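Local coordinates for Lactamase_B domain-containing protein (Pontibacter korlensis, PDB 6XFR), which probably hydrolyses beta-lactams to substituted beta-amino acids as a zinc-dependent class B1 metallo-beta-lactamase, at residues 12-17 and 151-156; 37-42 and 67-72; 54-59 and 88-93; 99-104 and 116-121; 161-166 and 212-217. All blocks are in the same frame, centred on the assembly; numbering follows the deposited sequence.

Contact 1: residues 12-17 and 151-156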
# COMPACT_ATOMS: atom_id res chain seq x y z
N LYS B 12 -1.35 5.69 7.08
CA LYS B 12 -0.68 4.79 8.01
C LYS B 12 -0.51 3.42 7.36
O LYS B 12 -1.46 2.89 6.77
CB LYS B 12 -1.49 4.69 9.30
CG LYS B 12 -0.67 4.85 10.55
CD LYS B 12 -1.48 4.63 11.82
CE LYS B 12 -0.54 4.22 12.95
NZ LYS B 12 -1.28 4.06 14.24
N ILE B 13 0.68 2.83 7.45
CA ILE B 13 0.85 1.49 6.90
C ILE B 13 1.23 0.45 7.95
O ILE B 13 1.04 -0.75 7.70
CB ILE B 13 1.87 1.48 5.75
CG1 ILE B 13 3.29 1.91 6.17
CG2 ILE B 13 1.38 2.32 4.56
CD1 ILE B 13 4.26 1.71 5.01
N SER B 14 1.80 0.84 9.09
CA SER B 14 2.20 -0.02 10.20
C SER B 14 1.81 0.72 11.47
O SER B 14 1.47 1.90 11.42
CB SER B 14 3.71 -0.30 10.15
OG SER B 14 4.06 -1.43 10.91
N SER B 15 1.87 0.06 12.61
CA SER B 15 1.35 0.73 13.80
C SER B 15 2.13 2.01 14.14
O SER B 15 1.54 2.91 14.74
CB SER B 15 1.28 -0.24 14.98
OG SER B 15 2.46 -0.30 15.73
N LYS B 16 3.39 2.15 13.70
CA LYS B 16 4.20 3.33 13.97
C LYS B 16 4.79 4.00 12.72
O LYS B 16 5.68 4.85 12.84
CB LYS B 16 5.37 2.97 14.91
CG LYS B 16 4.98 2.52 16.31
CD LYS B 16 4.16 3.55 17.02
CE LYS B 16 3.93 3.14 18.46
NZ LYS B 16 2.61 3.66 18.93
N VAL B 17 4.31 3.65 11.52
CA VAL B 17 4.86 4.15 10.26
C VAL B 17 3.73 4.76 9.43
O VAL B 17 2.66 4.16 9.28
CB VAL B 17 5.57 3.05 9.44
CG1 VAL B 17 6.19 3.62 8.14
CG2 VAL B 17 6.57 2.28 10.30
N PRO B 151 14.38 -2.65 9.86
CA PRO B 151 14.46 -4.12 9.97
C PRO B 151 13.40 -4.75 10.88
O PRO B 151 13.13 -5.95 10.74
CB PRO B 151 15.88 -4.35 10.53
CG PRO B 151 16.31 -3.05 11.13
CD PRO B 151 15.63 -2.00 10.31
N GLN B 152 12.81 -4.00 11.82
CA GLN B 152 11.76 -4.58 12.66
C GLN B 152 10.44 -4.70 11.88
O GLN B 152 9.85 -5.77 11.81
CB GLN B 152 11.59 -3.75 13.95
CG GLN B 152 12.90 -3.61 14.80
CD GLN B 152 12.96 -2.35 15.74
OE1 GLN B 152 12.80 -1.20 15.30
NE2 GLN B 152 13.26 -2.59 17.02
N GLN B 153 10.01 -3.63 11.22
CA GLN B 153 8.80 -3.71 10.41
C GLN B 153 9.06 -4.30 9.03
O GLN B 153 8.10 -4.60 8.31
CB GLN B 153 8.17 -2.31 10.29
CG GLN B 153 7.67 -1.71 11.58
CD GLN B 153 8.73 -0.85 12.29
OE1 GLN B 153 9.93 -1.06 12.13
NE2 GLN B 153 8.28 0.13 13.09
N LYS B 154 10.33 -4.53 8.67
CA LYS B 154 10.77 -4.98 7.34
C LYS B 154 10.18 -4.12 6.22
O LYS B 154 9.64 -4.61 5.22
CB LYS B 154 10.44 -6.46 7.13
CG LYS B 154 10.92 -7.35 8.27
CD LYS B 154 11.62 -8.58 7.74
CE LYS B 154 12.31 -9.31 8.85
NZ LYS B 154 11.44 -10.46 9.25
N ILE B 155 10.35 -2.81 6.36
CA ILE B 155 9.88 -1.82 5.42
C ILE B 155 11.10 -1.15 4.77
O ILE B 155 11.96 -0.61 5.47
CB ILE B 155 9.01 -0.77 6.12
CG1 ILE B 155 7.72 -1.40 6.65
CG2 ILE B 155 8.71 0.41 5.17
CD1 ILE B 155 6.66 -0.39 7.12
N LEU B 156 11.15 -1.17 3.44
CA LEU B 156 12.26 -0.57 2.71
C LEU B 156 11.76 0.64 1.93
O LEU B 156 10.90 0.51 1.05
CB LEU B 156 12.90 -1.58 1.76
CG LEU B 156 13.88 -0.91 0.80
CD1 LEU B 156 15.13 -0.48 1.54
CD2 LEU B 156 14.19 -1.84 -0.40
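Ile13 and Val17, on the first beta-hairpin of the chain, meet Ile155 where the two mixed sheets of the metallo-beta-lactamase sandwich come together. The hairpin joins strands 8-14 and 17-25 through a type I turn from Ser14 to Val17, and a classic beta bulge sits at its end: Ile13 and Ser14 both face Val17, with Ile13 N bonded to Val17 O at 3.0 Å and Ser14 N bonded to it weakly. The bulge accounts for two consecutive residues, Ile13 and Ser14, both directing their CB toward the second sheet. Between the segments the contact is mainly apolar. Ile155 is extended to its tip (chi2 -169°), which carries its CD1 to 3.8 Å from Ile13 CD1 and, tip to tip, to 4.2 Å from Val17 CG2. The polar groups beside this cluster are bonded to partners outside it: Ser14 OG to Asp207 of the second subunit, Gln153 NE2 to Gln130. Gln153 CG, beside the backbone N (chi1 -64°), lies 3.7 Å from Ser14 OG; the bend at chi2 (91°) then brings the amide round, with NE2 3.9 Å from Val17 CG2.

Contact 2: residues 37-42 and 67-72; sequences IVSTKE and LKQPVK
Gln69 reaches Ser39 and Thr40 with its amide, and its torsions explain how. Its CG stands between the backbone N and the carbonyl carbon (chi1 78°), and from there the chain runs out extended, so that the amide arrives alongside Ser39 and Thr40. OE1 receives the hydroxyl of Ser39, with Ser39 OG and Gln69 OE1 2.6 Å apart and the donor tilted somewhat out of the carbonyl plane. Ser39 offers that hydroxyl because its OG lies anti to the backbone N (chi1 -168°). On the other branch of the amide, Gln69 NE2 gives a bond of 3.1 Å to Thr40 O, only moderately straight at the hydrogen. One amide thus bonds two successive residues through both of its polar atoms, which fixes its rotation about the last torsion.

Gln69 belongs to the short link between helix 53-67 and strand 71-75, within the beta-alpha-beta crossover that leaves strand 43-47 and returns parallel to it. Strand 43-47 lies between strands 30-40 and 71-75 in the sheet, and Gln69 packs on its Ala44 while spanning to the far neighbour. Nearer the helix, Leu67 meets strand 30-40 with one methyl: its CD2 is 4.0 Å from Ile37 CG2, the two side chains crossing at an angle, and 4.2 Å from Ser39 CB. Thr40 forms an ST turn, Glu42 N bonding to its OG1 at 3.0 Å while that hydroxyl also bonds Gly43 O. Lys72, bent at its second and third torsions, passes the aliphatic part of its chain beside Glu42 O.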
# COMPACT_ATOMS: atom_id res chain seq x y z
N ILE B 37 6.99 8.93 7.87
CA ILE B 37 7.06 9.37 9.26
C ILE B 37 7.09 8.12 10.11
O ILE B 37 6.36 7.17 9.84
CB ILE B 37 5.86 10.25 9.66
CG1 ILE B 37 5.43 11.14 8.50
CG2 ILE B 37 6.19 11.04 10.93
CD1 ILE B 37 4.17 11.89 8.77
N VAL B 38 8.00 8.09 11.07
CA VAL B 38 8.10 7.00 12.04
C VAL B 38 7.96 7.56 13.45
O VAL B 38 8.70 8.47 13.84
CB VAL B 38 9.38 6.18 11.84
CG1 VAL B 38 9.40 5.01 12.81
CG2 VAL B 38 9.38 5.66 10.42
N SER B 39 7.02 7.00 14.20
CA SER B 39 6.77 7.39 15.58
C SER B 39 7.55 6.48 16.51
O SER B 39 7.58 5.26 16.30
CB SER B 39 5.27 7.35 15.90
OG SER B 39 5.02 8.00 17.13
N THR B 40 8.22 7.06 17.50
CA THR B 40 8.99 6.29 18.47
C THR B 40 8.57 6.74 19.85
O THR B 40 7.77 7.67 20.00
CB THR B 40 10.53 6.41 18.29
OG1 THR B 40 11.00 7.59 18.94
CG2 THR B 40 10.93 6.49 16.82
N LYS B 41 9.06 6.03 20.86
CA LYS B 41 8.72 6.41 22.21
C LYS B 41 9.34 7.73 22.58
O LYS B 41 8.93 8.31 23.58
CB LYS B 41 9.20 5.35 23.20
CG LYS B 41 8.44 4.03 23.09
CD LYS B 41 9.07 2.90 23.91
CE LYS B 41 9.36 1.69 23.02
NZ LYS B 41 8.19 1.39 22.12
N GLU B 42 10.25 8.27 21.76
CA GLU B 42 11.04 9.44 22.15
C GLU B 42 11.03 10.53 21.10
O GLU B 42 11.92 11.38 21.10
CB GLU B 42 12.49 9.05 22.47
CG GLU B 42 12.68 8.44 23.83
CD GLU B 42 11.80 9.08 24.90
OE1 GLU B 42 11.88 10.31 25.10
OE2 GLU B 42 11.03 8.35 25.56
N LEU B 67 0.50 12.95 16.11
CA LEU B 67 1.49 12.26 16.92
C LEU B 67 1.79 13.00 18.22
O LEU B 67 2.37 12.39 19.13
CB LEU B 67 2.79 12.08 16.16
CG LEU B 67 2.88 10.95 15.14
CD1 LEU B 67 1.75 11.03 14.20
CD2 LEU B 67 4.22 11.07 14.38
N LYS B 68 1.46 14.29 18.30
CA LYS B 68 1.70 15.12 19.48
C LYS B 68 3.08 14.86 20.09
O LYS B 68 3.23 14.67 21.29
CB LYS B 68 0.59 14.91 20.52
CG LYS B 68 -0.83 14.89 19.92
CD LYS B 68 -1.80 14.25 20.85
CE LYS B 68 -2.71 15.32 21.46
NZ LYS B 68 -1.99 16.41 22.26
N GLN B 69 4.11 14.85 19.23
CA GLN B 69 5.51 14.72 19.66
C GLN B 69 6.42 15.49 18.70
O GLN B 69 6.04 15.73 17.54
CB GLN B 69 5.95 13.25 19.75
CG GLN B 69 6.28 12.57 18.42
CD GLN B 69 6.26 11.04 18.49
OE1 GLN B 69 6.00 10.37 17.48
NE2 GLN B 69 6.54 10.47 19.67
N PRO B 70 7.59 15.94 19.16
CA PRO B 70 8.51 16.64 18.26
C PRO B 70 9.20 15.70 17.29
O PRO B 70 9.39 14.51 17.55
CB PRO B 70 9.52 17.29 19.22
CG PRO B 70 9.46 16.48 20.44
CD PRO B 70 8.03 16.04 20.56
N VAL B 71 9.65 16.29 16.17
CA VAL B 71 10.45 15.59 15.16
C VAL B 71 11.90 15.67 15.63
O VAL B 71 12.45 16.76 15.79
CB VAL B 71 10.29 16.23 13.77
CG1 VAL B 71 11.13 15.48 12.71
CG2 VAL B 71 8.85 16.29 13.33
N LYS B 72 12.51 14.52 15.88
CA LYS B 72 13.87 14.53 16.39
C LYS B 72 14.87 14.78 15.28
O LYS B 72 15.91 15.41 15.52
CB LYS B 72 14.19 13.21 17.10
CG LYS B 72 13.38 12.96 18.37
CD LYS B 72 13.04 14.26 19.06
CE LYS B 72 13.42 14.18 20.51
NZ LYS B 72 13.78 15.54 21.02

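Contact 3: residues 54-59 and 88-93; sequences EPTEEL and EAVQRQ
Thr56 meets Ala89 and Val90 through its methyl, because its first torsion divides its two branches between different tasks. OG1 lies beside the backbone N (chi1 -58°), turned back to bond Gly52 O, just ahead of the helix, while CG2 stands anti to the backbone N and projects at the other helix. There CG2 lies 3.7 Å from Val90 CG2 and 4.0 Å from Ala89 CB. Val90 supplies the branch that flanks its backbone N, and the two side chains cross at about a right angle, so the meeting is one methyl against another and not chain alongside chain. The approach is closest in backbone terms at the same place, Thr56 CA and Ala89 CA being 6.6 Å apart, a separation that the small alanine permits.

Glu57, one residue on, does not aim its CB at the partner helix. A bend at chi2 (-88°) swings the carboxylate round toward it, and OE2 comes to 3.9 Å from Ala89 CB. The same oxygen lies 4.1 Å from Gln93 OE1, with carboxylate and amide planes 35° apart; at that distance the two polar ends are merely neighbours. Arg92 brings an opposite charge nearby, but its NH2 remains 5.1 Å from Glu57 OE1, which could at most favour the carboxylate electrostatically.

The contact joins helix 53-67 near its start to helix 87-91. On its other sides the first helix packs Pro55 and Leu59 against strand 17-25, while Val90 of the second packs on Val95 and Val97, in the segment leading into strand 98-100.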
# COMPACT_ATOMS: atom_id res chain seq x y z
N GLU B 54 5.67 24.54 1.51
CA GLU B 54 4.26 24.50 1.91
C GLU B 54 3.79 23.09 2.29
O GLU B 54 3.11 22.93 3.31
CB GLU B 54 3.39 25.07 0.80
CG GLU B 54 1.95 25.18 1.24
CD GLU B 54 1.78 26.18 2.37
OE1 GLU B 54 2.01 27.38 2.13
OE2 GLU B 54 1.45 25.74 3.50
N PRO B 55 4.12 22.04 1.51
CA PRO B 55 3.85 20.69 2.00
C PRO B 55 4.56 20.37 3.30
O PRO B 55 4.04 19.60 4.12
CB PRO B 55 4.37 19.80 0.86
CG PRO B 55 4.38 20.66 -0.31
CD PRO B 55 4.69 22.02 0.16
N THR B 56 5.75 20.94 3.52
CA THR B 56 6.49 20.59 4.72
C THR B 56 5.90 21.27 5.96
O THR B 56 5.90 20.66 7.05
CB THR B 56 7.97 20.91 4.52
OG1 THR B 56 8.46 20.19 3.38
CG2 THR B 56 8.78 20.49 5.73
N GLU B 57 5.34 22.48 5.81
CA GLU B 57 4.68 23.11 6.95
C GLU B 57 3.43 22.34 7.37
O GLU B 57 3.20 22.13 8.57
CB GLU B 57 4.28 24.54 6.59
CG GLU B 57 5.37 25.38 5.96
CD GLU B 57 6.22 26.09 6.97
OE1 GLU B 57 6.31 27.34 6.92
OE2 GLU B 57 6.81 25.39 7.83
N GLU B 58 2.63 21.88 6.39
CA GLU B 58 1.50 20.99 6.64
C GLU B 58 1.95 19.71 7.34
O GLU B 58 1.33 19.28 8.32
CB GLU B 58 0.77 20.67 5.33
CG GLU B 58 -0.07 21.82 4.80
CD GLU B 58 -0.70 21.55 3.42
OE1 GLU B 58 -1.53 22.38 2.97
OE2 GLU B 58 -0.38 20.53 2.78
N LEU B 59 3.00 19.09 6.83
CA LEU B 59 3.53 17.88 7.46
C LEU B 59 3.89 18.14 8.92
O LEU B 59 3.50 17.38 9.81
CB LEU B 59 4.73 17.37 6.66
CG LEU B 59 5.54 16.14 7.10
CD1 LEU B 59 4.64 15.02 7.53
CD2 LEU B 59 6.40 15.68 5.95
N GLU B 88 14.77 23.82 4.65
CA GLU B 88 14.73 25.12 5.30
C GLU B 88 13.54 25.22 6.24
O GLU B 88 13.66 25.72 7.37
CB GLU B 88 14.72 26.22 4.23
CG GLU B 88 15.95 26.13 3.33
CD GLU B 88 15.73 26.64 1.89
OE1 GLU B 88 14.57 26.90 1.50
OE2 GLU B 88 16.74 26.76 1.14
N ALA B 89 12.36 24.77 5.80
CA ALA B 89 11.19 24.77 6.67
C ALA B 89 11.42 23.90 7.91
O ALA B 89 11.00 24.24 9.02
CB ALA B 89 9.98 24.29 5.88
N VAL B 90 12.09 22.76 7.74
CA VAL B 90 12.38 21.87 8.86
C VAL B 90 13.37 22.52 9.82
O VAL B 90 13.17 22.51 11.05
CB VAL B 90 12.89 20.52 8.33
CG1 VAL B 90 13.60 19.72 9.40
CG2 VAL B 90 11.77 19.74 7.70
N GLN B 91 14.44 23.11 9.29
CA GLN B 91 15.50 23.66 10.11
C GLN B 91 15.05 24.92 10.85
O GLN B 91 15.53 25.21 11.96
CB GLN B 91 16.70 23.98 9.23
CG GLN B 91 17.52 22.79 8.85
CD GLN B 91 18.66 23.15 7.91
OE1 GLN B 91 18.56 24.08 7.14
NE2 GLN B 91 19.77 22.42 8.01
N ARG B 92 14.12 25.67 10.27
CA ARG B 92 13.55 26.81 10.97
C ARG B 92 12.77 26.42 12.22
O ARG B 92 12.41 27.31 12.99
CB ARG B 92 12.62 27.56 10.07
CG ARG B 92 12.14 28.77 10.73
CD ARG B 92 11.67 29.69 9.69
NE ARG B 92 10.22 29.76 9.70
CZ ARG B 92 9.54 30.62 10.45
NH1 ARG B 92 10.20 31.47 11.23
NH2 ARG B 92 8.22 30.63 10.39
N GLN B 93 12.41 25.15 12.40
CA GLN B 93 11.83 24.70 13.65
C GLN B 93 12.84 23.97 14.53
O GLN B 93 12.43 23.19 15.39
CB GLN B 93 10.61 23.82 13.38
CG GLN B 93 9.23 24.50 13.73
CD GLN B 93 8.83 25.50 12.67
OE1 GLN B 93 8.76 25.19 11.48
NE2 GLN B 93 8.61 26.72 13.10

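Contact 4: residues 99-104 and 116-121; sequences TSELTA and DVTFAT
Phe119 presents the edge of its ring to Thr99 O, which lies near the ring plane. The peptide groups are flat too, and their planes show how each bond is made. Thr99 O receives Phe119 N at 2.9 Å in the plane of its carbonyl, and Val117 O likewise receives Thr99 N in its plane, at 3.2 Å. Phe119 O is used differently: Glu101 N is 3.0 Å away but stands 43° above the carbonyl plane, off the lone pairs, at the point where the strand gives way to helix. Ser100 O takes two donors from opposite faces of its plane, Thr99 OG1 at 2.9 Å and Ala104 N at 3.1 Å.

Thr99 and Thr118 are bridge partners, side by side on the same face of the sheet, with Thr99 OG1 3.8 Å from Thr118 CG2. That methyl stands beside the backbone N of Thr118 and also touches Ala104 CB, so the first helical turn rests on the second strand. The Glu101 side chain crosses that of Thr118 at about a right angle, CG beside OG1, and its carboxylate extends to Ala120 CB.

Ser100 occupies the N-cap position, its OG giving a bond of 3.0 Å to Thr103 OG1. Parallel bridges Thr99-Thr118 and Ser100-Phe119, with helix 101-109 leading from one strand toward the other, are the geometry of a beta-alpha-beta unit built on a two-stranded parallel sheet.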
# COMPACT_ATOMS: atom_id res chain seq x y z
N THR B 99 22.26 14.21 6.32
CA THR B 99 22.35 13.61 4.99
C THR B 99 23.69 12.89 4.86
O THR B 99 24.54 12.91 5.75
CB THR B 99 22.13 14.67 3.89
OG1 THR B 99 23.29 15.49 3.74
CG2 THR B 99 20.97 15.60 4.21
N SER B 100 23.86 12.20 3.74
CA SER B 100 25.18 11.70 3.39
C SER B 100 26.10 12.87 3.03
O SER B 100 25.64 13.99 2.78
CB SER B 100 25.09 10.70 2.23
OG SER B 100 24.79 11.34 1.00
N GLU B 101 27.41 12.61 3.05
CA GLU B 101 28.38 13.64 2.70
C GLU B 101 28.14 14.14 1.28
O GLU B 101 28.10 15.35 1.05
CB GLU B 101 29.81 13.10 2.81
CG GLU B 101 30.66 13.79 3.82
CD GLU B 101 32.14 13.36 3.75
OE1 GLU B 101 32.77 13.52 2.67
OE2 GLU B 101 32.68 12.89 4.78
N LEU B 102 27.95 13.22 0.33
CA LEU B 102 27.83 13.70 -1.04
C LEU B 102 26.46 14.33 -1.30
O LEU B 102 26.36 15.25 -2.11
CB LEU B 102 28.09 12.58 -2.05
CG LEU B 102 27.84 13.08 -3.49
CD1 LEU B 102 28.63 14.34 -3.78
CD2 LEU B 102 28.17 12.02 -4.52
N THR B 103 25.42 13.91 -0.58
CA THR B 103 24.18 14.66 -0.71
C THR B 103 24.40 16.11 -0.28
O THR B 103 23.94 17.04 -0.96
CB THR B 103 23.07 14.02 0.13
OG1 THR B 103 22.60 12.80 -0.49
CG2 THR B 103 21.90 14.99 0.27
N ALA B 104 25.19 16.33 0.78
CA ALA B 104 25.49 17.70 1.19
C ALA B 104 26.30 18.43 0.12
O ALA B 104 26.11 19.63 -0.12
CB ALA B 104 26.23 17.68 2.53
N ASP B 116 22.66 19.91 8.69
CA ASP B 116 23.28 20.17 9.99
C ASP B 116 24.35 19.15 10.34
O ASP B 116 25.28 19.47 11.08
CB ASP B 116 22.20 20.19 11.09
CG ASP B 116 21.10 21.22 10.84
OD1 ASP B 116 19.94 20.81 10.62
OD2 ASP B 116 21.39 22.45 10.83
N VAL B 117 24.23 17.91 9.88
CA VAL B 117 25.24 16.89 10.09
C VAL B 117 25.29 16.06 8.83
O VAL B 117 24.27 15.87 8.16
CB VAL B 117 24.99 15.99 11.31
CG1 VAL B 117 26.11 14.98 11.46
CG2 VAL B 117 24.90 16.84 12.54
N THR B 118 26.47 15.57 8.49
CA THR B 118 26.60 14.61 7.41
C THR B 118 27.25 13.34 7.94
O THR B 118 27.96 13.35 8.95
CB THR B 118 27.40 15.16 6.23
OG1 THR B 118 28.60 15.74 6.70
CG2 THR B 118 26.59 16.20 5.49
N PHE B 119 26.95 12.23 7.26
CA PHE B 119 27.56 10.95 7.55
C PHE B 119 28.23 10.45 6.28
O PHE B 119 27.67 10.54 5.19
CB PHE B 119 26.51 9.98 8.04
CG PHE B 119 26.03 10.30 9.42
CD1 PHE B 119 25.09 11.30 9.62
CD2 PHE B 119 26.56 9.64 10.51
CE1 PHE B 119 24.66 11.63 10.90
CE2 PHE B 119 26.16 9.96 11.80
CZ PHE B 119 25.20 10.96 11.99
N ALA B 120 29.45 9.92 6.43
CA ALA B 120 30.18 9.31 5.33
C ALA B 120 30.09 7.79 5.31
O ALA B 120 30.65 7.17 4.40
CB ALA B 120 31.65 9.72 5.39
N THR B 121 29.44 7.18 6.30
CA THR B 121 29.36 5.74 6.47
C THR B 121 27.90 5.25 6.44
O THR B 121 26.99 5.98 6.84
CB THR B 121 30.06 5.28 7.78
OG1 THR B 121 29.71 6.14 8.88
CG2 THR B 121 31.55 5.27 7.59

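Contact 5: residues 161-166 and 212-217; sequences LVKDLQ and SHTLSL
Thr214 and Lys163 form the one hydrogen bond between segments 161-166 and 212-217. Lys163 N points at Thr214 OG1 over 2.9 Å, nearly straight at 166°. The hydroxyl flanks the backbone N of Thr214 and also bonds Leu210 O, one turn back in its helix, so two bonds hold it. A second polar bond stays within the loop: Gln166 N bonds Asp164 OD2 at 2.9 Å in an Asx turn, coming from above the carboxylate plane.

The contacts of the His213 ring form a second group. Its CG lies anti to the backbone N (chi1 174°), which turns the ring toward the loop. Leu165 O sits over one face, 3.6 Å above the plane and offset toward the rim; Leu217 CG lies over the opposite face. Asp164 O approaches the edge, near the ring plane, at CD2. NE2 is bonded outside the two segments, to Ala167 O.

Apolar packing completes the account. Leu165 lays CD2 against His213 CB, and Lys163 CB lies 4.2 Å from Leu217 CD1 before its chain bends away.

The loop directly follows Cys160, a zinc ligand, and the Lys163 side chain lies about 5 Å from that of another, His202. One backbone N-H is bonded to the helix, and two loop carbonyls lie against the His213 ring, so much of the polar contact comes from the main chain of the loop; the bond to Ala167 O is consistent with a proton on NE2 of His213.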
# COMPACT_ATOMS: atom_id res chain seq x y z
N LEU B 161 14.91 5.96 -6.36
CA LEU B 161 15.70 4.84 -6.88
C LEU B 161 14.81 3.68 -7.36
O LEU B 161 15.21 2.93 -8.25
CB LEU B 161 16.66 4.36 -5.80
CG LEU B 161 17.79 3.38 -6.19
CD1 LEU B 161 18.63 3.92 -7.36
CD2 LEU B 161 18.68 3.06 -4.98
N VAL B 162 13.63 3.53 -6.77
CA VAL B 162 12.69 2.46 -7.09
C VAL B 162 11.49 3.06 -7.79
O VAL B 162 10.99 4.12 -7.40
CB VAL B 162 12.24 1.71 -5.81
CG1 VAL B 162 11.34 0.53 -6.19
CG2 VAL B 162 13.46 1.26 -4.99
N LYS B 163 10.98 2.36 -8.79
CA LYS B 163 9.77 2.79 -9.48
C LYS B 163 8.60 1.90 -9.08
O LYS B 163 8.78 0.75 -8.66
CB LYS B 163 9.98 2.79 -11.00
CG LYS B 163 10.93 3.87 -11.48
CD LYS B 163 10.32 4.74 -12.58
CE LYS B 163 9.57 5.93 -12.00
NZ LYS B 163 10.52 6.83 -11.30
N ASP B 164 7.38 2.45 -9.19
CA ASP B 164 6.18 1.68 -8.89
C ASP B 164 5.82 0.78 -10.07
O ASP B 164 6.31 0.95 -11.20
CB ASP B 164 4.99 2.59 -8.53
CG ASP B 164 4.42 3.37 -9.74
OD1 ASP B 164 4.87 4.51 -9.98
OD2 ASP B 164 3.49 2.88 -10.43
N LEU B 165 4.97 -0.22 -9.78
CA LEU B 165 4.68 -1.30 -10.74
C LEU B 165 3.89 -0.83 -11.96
O LEU B 165 3.84 -1.56 -12.96
CB LEU B 165 3.95 -2.43 -10.02
CG LEU B 165 4.81 -3.22 -9.03
CD1 LEU B 165 3.94 -4.17 -8.27
CD2 LEU B 165 5.88 -3.94 -9.76
N GLN B 166 3.31 0.36 -11.91
CA GLN B 166 2.61 0.93 -13.05
C GLN B 166 3.42 1.98 -13.81
O GLN B 166 2.90 2.58 -14.75
CB GLN B 166 1.26 1.51 -12.61
CG GLN B 166 0.23 0.42 -12.43
CD GLN B 166 -1.10 0.95 -11.97
OE1 GLN B 166 -1.16 1.84 -11.11
NE2 GLN B 166 -2.20 0.42 -12.56
N SER B 212 12.20 -5.91 -8.89
CA SER B 212 12.31 -6.58 -10.18
C SER B 212 11.72 -5.74 -11.31
O SER B 212 12.29 -5.71 -12.40
CB SER B 212 11.69 -7.98 -10.14
OG SER B 212 10.55 -8.01 -9.32
N HIS B 213 10.61 -5.00 -11.06
CA HIS B 213 10.04 -4.17 -12.12
C HIS B 213 10.98 -3.03 -12.49
O HIS B 213 11.09 -2.66 -13.67
CB HIS B 213 8.66 -3.62 -11.72
CG HIS B 213 8.07 -2.64 -12.70
ND1 HIS B 213 7.70 -3.00 -13.98
CD2 HIS B 213 7.79 -1.32 -12.58
CE1 HIS B 213 7.23 -1.93 -14.61
NE2 HIS B 213 7.26 -0.90 -13.79
N THR B 214 11.64 -2.43 -11.50
CA THR B 214 12.61 -1.41 -11.84
C THR B 214 13.77 -1.99 -12.63
O THR B 214 14.14 -1.46 -13.69
CB THR B 214 13.09 -0.74 -10.55
OG1 THR B 214 11.97 -0.06 -9.95
CG2 THR B 214 14.22 0.24 -10.84
N LEU B 215 14.25 -3.17 -12.23
CA LEU B 215 15.26 -3.86 -13.03
C LEU B 215 14.81 -4.06 -14.47
O LEU B 215 15.59 -3.90 -15.42
CB LEU B 215 15.55 -5.22 -12.40
CG LEU B 215 17.00 -5.66 -12.55
CD1 LEU B 215 17.85 -4.73 -11.68
CD2 LEU B 215 17.16 -7.13 -12.19
N SER B 216 13.54 -4.43 -14.66
CA SER B 216 13.02 -4.66 -15.99
C SER B 216 13.01 -3.37 -16.82
O SER B 216 13.36 -3.38 -18.01
CB SER B 216 11.62 -5.26 -15.87
OG SER B 216 10.94 -5.27 -17.11
N LEU B 217 12.60 -2.25 -16.23
CA LEU B 217 12.60 -0.98 -16.95
C LEU B 217 14.00 -0.56 -17.38
O LEU B 217 14.16 0.06 -18.44
CB LEU B 217 11.97 0.11 -16.07
CG LEU B 217 10.47 0.06 -15.80
CD1 LEU B 217 10.10 1.21 -14.90
CD2 LEU B 217 9.67 0.07 -17.10

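From the N terminus, residues 12-17 begin the longest loop, which contact 1 closes at 151-156, tying the sheet of strand 8-14 to that of strand 155-159. Contacts 2, 3 and 4 all nest within it. Contact 2 (37-42 with 67-72) and contact 3 (54-59 with 88-93) cross, their segments alternating along the chain; helix 53-67 serves both, and Ile37 CD1 packs on Leu59 CD1. Contact 4 follows in series and closes a short beta-alpha-beta loop, linked to contact 3 by a probable hydrogen bond between Gln91 and Asp116. Contacts 1 and 2 touch through Lys16 and Ser39. Contact 5 opens after contact 1 has closed and fastens the C-terminal helix; contacts 1 and 5 both reach the second subunit.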